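Local coordinates for protein imine reductase (PDB 4D3D) that probably catalyses the NADPH-dependent, S-selective reduction of cyclic imines such as 2-methylpyrroline to the corresponding amines, at residues B[189-192]-B[193-197]; B[235-238]-B[239-243]; B[285-289]-B[290-294]. One frame throughout, in Å; residues are numbered along the deposited sequence.

Interaction 1: residues B[189-192]-B[193-197]. With P4C (O-acetaldehydyl-hexaethylene glycol), chain D.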
# COMPACT_ATOMS: atom_id res chain seq x y z
N ILE B 189 -3.52 -2.71 -12.31
CA ILE B 189 -3.42 -3.37 -10.94
C ILE B 189 -2.23 -2.75 -10.14
O ILE B 189 -2.32 -2.63 -8.92
CB ILE B 189 -3.35 -4.91 -11.03
CG1 ILE B 189 -2.10 -5.41 -11.68
CG2 ILE B 189 -4.64 -5.43 -11.67
CD1 ILE B 189 -2.05 -6.96 -11.74
N GLN B 190 -1.16 -2.31 -10.81
CA GLN B 190 -0.09 -1.58 -10.09
C GLN B 190 -0.60 -0.21 -9.60
O GLN B 190 -0.27 0.26 -8.47
CB GLN B 190 1.16 -1.44 -10.97
CG GLN B 190 2.02 -2.69 -11.09
CD GLN B 190 3.34 -2.34 -11.79
OE1 GLN B 190 4.47 -2.57 -11.27
NE2 GLN B 190 3.20 -1.63 -12.88
N MET B 191 -1.47 0.46 -10.39
CA MET B 191 -2.04 1.70 -9.93
C MET B 191 -3.03 1.56 -8.80
O MET B 191 -3.13 2.48 -7.98
CB MET B 191 -2.66 2.55 -11.11
CG MET B 191 -1.65 2.98 -12.15
SD MET B 191 -0.14 3.74 -11.53
CE MET B 191 -0.83 5.20 -10.86
N ASP B 192 -3.76 0.45 -8.73
CA ASP B 192 -4.65 0.13 -7.61
C ASP B 192 -3.78 0.19 -6.28
O ASP B 192 -4.17 0.85 -5.30
CB ASP B 192 -5.26 -1.27 -7.89
CG ASP B 192 -6.39 -1.67 -6.97
OD1 ASP B 192 -6.92 -0.82 -6.23
OD2 ASP B 192 -6.69 -2.90 -7.06
N ILE B 193 -2.64 -0.47 -6.31
CA ILE B 193 -1.69 -0.42 -5.14
C ILE B 193 -1.14 1.01 -4.91
O ILE B 193 -1.23 1.52 -3.80
CB ILE B 193 -0.57 -1.41 -5.32
CG1 ILE B 193 -1.09 -2.84 -5.28
CG2 ILE B 193 0.45 -1.23 -4.23
CD1 ILE B 193 -0.04 -3.92 -5.60
N PHE B 194 -0.65 1.65 -5.96
CA PHE B 194 -0.08 2.98 -5.83
C PHE B 194 -0.99 3.94 -5.12
O PHE B 194 -0.65 4.54 -4.10
CB PHE B 194 0.39 3.59 -7.18
CG PHE B 194 0.99 4.98 -6.97
CD1 PHE B 194 2.34 5.09 -6.64
CD2 PHE B 194 0.24 6.13 -7.14
CE1 PHE B 194 2.91 6.34 -6.46
CE2 PHE B 194 0.79 7.38 -6.88
CZ PHE B 194 2.13 7.46 -6.55
N TRP B 195 -2.19 4.12 -5.68
CA TRP B 195 -3.06 5.14 -5.12
C TRP B 195 -3.63 4.79 -3.72
O TRP B 195 -3.71 5.67 -2.85
CB TRP B 195 -4.25 5.44 -6.05
CG TRP B 195 -3.89 6.04 -7.38
CD1 TRP B 195 -4.15 5.52 -8.61
CD2 TRP B 195 -3.25 7.30 -7.60
NE1 TRP B 195 -3.75 6.40 -9.59
CE2 TRP B 195 -3.12 7.46 -9.01
CE3 TRP B 195 -2.75 8.29 -6.77
CZ2 TRP B 195 -2.52 8.59 -9.58
CZ3 TRP B 195 -2.15 9.46 -7.36
CH2 TRP B 195 -2.07 9.57 -8.74
N THR B 196 -3.92 3.54 -3.50
CA THR B 196 -4.50 3.15 -2.24
C THR B 196 -3.42 3.24 -1.15
O THR B 196 -3.67 3.77 -0.07
CB THR B 196 -5.10 1.75 -2.31
OG1 THR B 196 -6.02 1.61 -3.44
CG2 THR B 196 -5.95 1.46 -1.08
N ALA B 197 -2.26 2.69 -1.43
CA ALA B 197 -1.15 2.75 -0.45
C ALA B 197 -0.68 4.20 -0.21
O ALA B 197 -0.46 4.61 0.95
CB ALA B 197 -0.04 1.91 -0.91
O1 P4C D . 3.19 6.02 -10.74
C2 P4C D . 2.52 7.20 -11.20
C3 P4C D . 2.33 8.07 -10.00
O4 P4C D . 1.61 9.28 -10.35
C5 P4C D . 2.18 10.41 -9.72
C6 P4C D . 3.30 10.91 -10.59
O7 P4C D . 4.15 11.68 -9.77
C8 P4C D . 5.40 11.83 -10.38
C9 P4C D . 6.18 12.79 -9.52
O10 P4C D . 7.14 12.01 -8.87
C11 P4C D . 7.33 12.41 -7.53
C12 P4C D . 8.51 11.69 -6.96
O13 P4C D . 9.15 10.96 -7.96
C14 P4C D . 10.22 10.21 -7.46
C15 P4C D . 9.99 8.75 -7.65
O16 P4C D . 11.26 8.18 -8.00
O HOH W 1 -8.23 0.02 -3.97
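Met191 and Trp195 are one turn apart in the long helix 182-210, where Trp195 N donates to Met191 O at 3.0 Å in an almost straight bond (178°), and Phe194 N is bound to Gln190 O in the same i to i+4 pattern. The helix leads from the Rossmann-type domain into the helical C-terminal domain, and the second subunit packs closely around this part of it.

On one side of the helix Met191 and Trp195 run side by side and form a Met-aromatic contact. Met191 SD stands obliquely, 5.4 Å from the centroid of the five-membered ring of Trp195, while the methyl makes the close approach. The methionine chain is bent at chi2 (-49°) and again at chi3, which carries its methyl forward along the helix to the indole. Met191 CE ends 3.4 Å from Trp195 NE1 and also touches Phe194 CD2. An unbranched, flexible methionine suits this place because it can fold into the angle between two aromatic groups. The indole NE1 has its polar partner in Ser258 of the second subunit. Phe194 lies beside Trp195, its CD2 above one face of the indole, while one face of the phenyl ring meets the bound P4C, a polyethylene glycol fragment, with C3 of P4C 3.5 Å from Phe194 CZ. Phe232 of the second subunit packs edge-to-face on the same phenylalanine.

Asp192 and Thr196 form a separate polar group. Asp192 O accepts two bonds, from the amide and from the hydroxyl of Thr196, an economical way to satisfy a buried threonine in a helix. The carboxylate engages His203 of the second subunit through OD2. Its other oxygen, OD1, is linked to the threonine by a water that donates to Asp192 OD1 at 2.7 Å and to Thr196 OG1 at 2.8 Å.

Interaction 2: residues B[235-238]-B[239-243]. With P4C (O-acetaldehydyl-hexaethylene glycol), chain E.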
# COMPACT_ATOMS: atom_id res chain seq x y z
N PHE B 235 6.09 -14.00 0.95
CA PHE B 235 5.63 -15.07 1.89
C PHE B 235 4.29 -15.65 1.48
O PHE B 235 4.15 -16.89 1.43
CB PHE B 235 5.52 -14.56 3.31
CG PHE B 235 5.12 -15.61 4.30
CD1 PHE B 235 6.08 -16.51 4.83
CD2 PHE B 235 3.81 -15.76 4.67
CE1 PHE B 235 5.68 -17.52 5.70
CE2 PHE B 235 3.39 -16.78 5.54
CZ PHE B 235 4.33 -17.69 6.06
N TYR B 236 3.34 -14.77 1.18
CA TYR B 236 1.96 -15.26 0.96
C TYR B 236 1.69 -15.69 -0.48
O TYR B 236 0.79 -16.50 -0.68
CB TYR B 236 0.96 -14.20 1.37
CG TYR B 236 0.83 -14.04 2.89
CD1 TYR B 236 0.24 -15.01 3.71
CD2 TYR B 236 1.24 -12.88 3.48
CE1 TYR B 236 0.11 -14.81 5.09
CE2 TYR B 236 1.03 -12.65 4.87
CZ TYR B 236 0.52 -13.66 5.65
OH TYR B 236 0.33 -13.41 7.02
N THR B 237 2.52 -15.27 -1.44
CA THR B 237 2.36 -15.65 -2.86
C THR B 237 2.08 -17.13 -3.15
O THR B 237 1.05 -17.49 -3.74
CB THR B 237 3.51 -15.04 -3.71
OG1 THR B 237 3.28 -13.63 -3.86
CG2 THR B 237 3.65 -15.67 -5.04
N PRO B 238 2.96 -18.04 -2.69
CA PRO B 238 2.74 -19.48 -2.98
C PRO B 238 1.51 -20.04 -2.29
O PRO B 238 0.85 -20.91 -2.89
CB PRO B 238 4.07 -20.13 -2.50
CG PRO B 238 4.67 -19.15 -1.52
CD PRO B 238 4.23 -17.80 -1.98
N ARG B 239 1.15 -19.51 -1.11
CA ARG B 239 -0.10 -19.93 -0.41
C ARG B 239 -1.36 -19.49 -1.23
O ARG B 239 -2.30 -20.23 -1.43
CB ARG B 239 -0.12 -19.36 1.00
CG ARG B 239 1.01 -19.94 1.89
CD ARG B 239 1.45 -19.14 3.07
NE ARG B 239 0.36 -18.76 3.87
CZ ARG B 239 0.17 -19.02 5.16
NH1 ARG B 239 1.08 -19.70 5.86
NH2 ARG B 239 -0.96 -18.56 5.73
N LEU B 240 -1.34 -18.21 -1.63
CA LEU B 240 -2.42 -17.67 -2.43
C LEU B 240 -2.59 -18.50 -3.70
O LEU B 240 -3.79 -18.82 -4.06
CB LEU B 240 -2.09 -16.22 -2.77
CG LEU B 240 -2.42 -15.23 -1.60
CD1 LEU B 240 -1.60 -13.94 -1.66
CD2 LEU B 240 -3.89 -14.94 -1.54
N ASP B 241 -1.49 -18.87 -4.36
CA ASP B 241 -1.58 -19.67 -5.60
C ASP B 241 -2.10 -21.10 -5.38
O ASP B 241 -2.74 -21.67 -6.30
CB ASP B 241 -0.28 -19.68 -6.41
CG ASP B 241 -0.09 -18.40 -7.25
OD1 ASP B 241 -1.09 -17.65 -7.39
OD2 ASP B 241 1.07 -18.19 -7.64
N GLU B 242 -1.99 -21.57 -4.15
CA GLU B 242 -2.64 -22.84 -3.77
C GLU B 242 -4.08 -22.73 -3.25
O GLU B 242 -4.75 -23.74 -3.01
CB GLU B 242 -1.73 -23.57 -2.73
CG GLU B 242 -0.46 -24.12 -3.27
CD GLU B 242 -0.69 -25.45 -4.02
OE1 GLU B 242 -1.16 -26.45 -3.40
OE2 GLU B 242 -0.44 -25.48 -5.26
N GLY B 243 -4.57 -21.52 -3.04
CA GLY B 243 -5.84 -21.26 -2.45
C GLY B 243 -5.88 -21.61 -0.95
O GLY B 243 -6.96 -21.88 -0.41
O1 P4C E . 8.06 -10.46 7.06
C2 P4C E . 7.69 -11.74 6.45
C3 P4C E . 6.89 -12.71 7.33
O4 P4C E . 5.58 -12.89 6.82
C5 P4C E . 4.56 -13.54 7.62
C6 P4C E . 4.17 -12.68 8.82
O7 P4C E . 2.75 -12.53 9.04
C8 P4C E . 2.40 -11.54 10.08
C9 P4C E . 1.17 -10.67 9.65
O10 P4C E . 0.77 -9.49 10.49
C11 P4C E . 1.57 -8.62 11.36
C12 P4C E . 1.80 -7.14 10.90
O13 P4C E . 3.21 -6.63 11.12
C14 P4C E . 3.70 -5.31 10.65
C15 P4C E . 5.27 -5.20 10.53
O16 P4C E . 5.76 -4.47 9.30
C17 P4C E . 7.19 -4.13 8.95
C18 P4C E . 7.99 -3.31 10.07
O19 P4C E . 8.40 -1.93 9.69
C20 P4C E . 8.90 -1.34 10.97
C21 P4C E . 9.80 -0.15 10.64
O22 P4C E . 10.13 0.66 11.80
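The last two turns of helix 215-242 form part of the pocket that holds a P4C molecule, and they end in a Schellman motif at Gly243. Phe235 and Tyr236 belong to that pocket, and Arg239, a turn further on, brings its guanidinium against both rings. It lies obliquely to the Phe235 ring, the two planes 40° apart. Arg239 NH1 is 3.7 Å from Phe235 CE2. Against Tyr236 the planes are nearly perpendicular, at 83°, and NE of Arg239 comes within 3.8 Å of Tyr236 CD1. The arginine chain runs back along the helix, and a bend at chi3 (51°) swings NE across toward Tyr236. Phe235 CE2 and Tyr236 CE1 both lie over one face of the guanidinium. Arginine suits the place because its flat group can lie on carbon while its N-H groups bond elsewhere, NH1 in a salt bridge with Asp248 and NH2 to Pro246 O.

The ligand passes over one face of the Phe235 ring, its O4 3.7 Å from CG of Phe235. Tyr236 OH approaches O7 of P4C at 3.3 Å and is hydrogen-bonded to Asp250.

Pro238 lacks an N-H to give to the preceding turn, and the helix kinks there. Its carbonyl still receives Glu242 N, while Leu240 N and Asp241 N bind the carbonyls of Tyr236 and Thr237. Asp241 points its carboxylate to the backbone amides of Ala215 and Glu216 of the second subunit. At the helix end Gly243 takes a positive phi, readily adopted by glycine, and Gly243 N binds Leu240 O at 3.0 Å.

Interaction 3: residues B[285-289]-B[290-294]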
# COMPACT_ATOMS: atom_id res chain seq x y z
N ARG B 285 -16.66 -8.39 6.91
CA ARG B 285 -17.28 -9.30 5.98
C ARG B 285 -16.62 -10.64 5.94
O ARG B 285 -17.26 -11.66 5.84
CB ARG B 285 -17.35 -8.64 4.55
CG ARG B 285 -18.33 -7.50 4.50
CD ARG B 285 -17.95 -6.44 3.44
NE ARG B 285 -18.08 -6.92 2.15
CZ ARG B 285 -17.60 -6.31 1.03
NH1 ARG B 285 -16.78 -5.17 1.01
NH2 ARG B 285 -17.88 -6.94 -0.04
N GLY B 286 -15.30 -10.70 6.03
CA GLY B 286 -14.63 -11.98 6.10
C GLY B 286 -14.94 -12.76 7.38
O GLY B 286 -15.04 -13.98 7.34
N MET B 287 -15.01 -12.07 8.50
CA MET B 287 -15.38 -12.68 9.78
C MET B 287 -16.77 -13.30 9.72
O MET B 287 -16.96 -14.45 10.08
CB MET B 287 -15.27 -11.65 10.89
CG MET B 287 -13.84 -11.23 11.22
SD MET B 287 -12.77 -12.53 11.85
CE MET B 287 -13.66 -12.97 13.39
N LYS B 288 -17.69 -12.53 9.19
CA LYS B 288 -19.11 -12.97 9.06
C LYS B 288 -19.38 -14.01 8.04
O LYS B 288 -20.54 -14.52 8.00
CB LYS B 288 -19.96 -11.77 8.87
CG LYS B 288 -20.12 -10.84 10.04
CD LYS B 288 -21.02 -9.72 9.48
CE LYS B 288 -21.06 -8.59 10.42
NZ LYS B 288 -21.83 -7.50 9.74
N THR B 289 -18.42 -14.39 7.23
CA THR B 289 -18.48 -15.54 6.39
C THR B 289 -17.66 -16.73 6.84
O THR B 289 -17.33 -17.65 6.10
CB THR B 289 -18.14 -15.19 4.91
OG1 THR B 289 -16.89 -14.47 4.86
CG2 THR B 289 -19.21 -14.31 4.39
N GLY B 290 -17.25 -16.70 8.11
CA GLY B 290 -16.64 -17.87 8.76
C GLY B 290 -15.16 -18.04 8.68
O GLY B 290 -14.70 -19.19 8.62
N HIS B 291 -14.40 -16.93 8.67
CA HIS B 291 -12.95 -17.01 8.50
C HIS B 291 -12.13 -16.60 9.72
O HIS B 291 -10.89 -16.33 9.57
CB HIS B 291 -12.51 -16.16 7.30
CG HIS B 291 -13.11 -16.59 6.01
ND1 HIS B 291 -12.58 -17.60 5.24
CD2 HIS B 291 -14.22 -16.17 5.36
CE1 HIS B 291 -13.34 -17.79 4.17
NE2 HIS B 291 -14.33 -16.93 4.22
N ALA B 292 -12.72 -16.63 10.92
CA ALA B 292 -12.00 -16.14 12.13
C ALA B 292 -10.60 -16.74 12.32
O ALA B 292 -9.70 -15.99 12.82
CB ALA B 292 -12.81 -16.41 13.39
N SER B 293 -10.41 -18.02 12.04
CA SER B 293 -9.14 -18.75 12.28
C SER B 293 -8.24 -18.88 11.06
O SER B 293 -7.19 -19.55 11.12
CB SER B 293 -9.40 -20.18 12.93
OG SER B 293 -10.10 -20.00 14.18
N ASP B 294 -8.65 -18.28 9.92
CA ASP B 294 -7.78 -18.27 8.73
C ASP B 294 -6.88 -17.05 8.65
O ASP B 294 -7.07 -16.07 9.40
CB ASP B 294 -8.64 -18.22 7.49
CG ASP B 294 -9.56 -19.43 7.30
OD1 ASP B 294 -9.40 -20.49 7.93
OD2 ASP B 294 -10.45 -19.32 6.40
O HOH W 2 -15.80 -16.23 11.75
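His291 turns the edge of its imidazole toward the end of helix 274-288, and the atoms it meets lie near the ring plane. His291 CD2 is 3.1 Å from Gly286 O and 3.2 Å from Thr289 OG1, so a polarised ring C-H faces two oxygens. Across the ring from CD2, His291 ND1 donates at 3.0 Å to Asp294 OD2, which lies near the ring plane. The carboxylate oxygen is met on its anti side, and this His-carboxylate bond together with the neighbouring oxygens limits rotation of the imidazole.

Thr289 crosses the histidine at an angle. Its OG1 sits between the backbone N and the carbonyl carbon (chi1 53°), which turns the hydroxyl back over the last helical turn, within reach of the carbonyls of Arg285 and Gly286.

Met287 leaves the helix in another direction. Bends at chi2 and chi3 fold the chain round so that Met287 CE lies 3.5 Å from Ala292 CB, with SD alongside CA of the same alanine. The small methyl lets the thioether lie close to the loop backbone, and Leu252, Ala253 and Leu256 of helix 252-268 pack on the methionine as well. A water bridges Met287 O, at 2.7 Å, to Ala292 N.

Gly290 has a positive phi of 90°, where a CB would be jammed against Thr289 O. Gly290 N binds Met287 O at 3.0 Å and His291 N bonds weakly to Gly286 O. With a type I beta turn following from His291 to Asp294, this is the Schellman-like pattern of a glycine-terminated helix end.

How the interactions relate
All three contacts belong to the helical C-terminal domain and follow one another along the chain. Interaction 1 lies on the interdomain helix 182-210 and interaction 2 at the end of the next helix, their centres 20 Å apart and nearest atoms about 10 Å apart. Both touch the second subunit, and each meets a different P4C molecule. The dimer probably brings the two ligand environments together: Phe232, a pocket residue on the same helix as interaction 2, packs from the second subunit on interaction 1. Interaction 3 is more peripheral: its nearest atoms are about 7 Å from interaction 2, and the Met287 side chain is about 14 Å from a bound P4C.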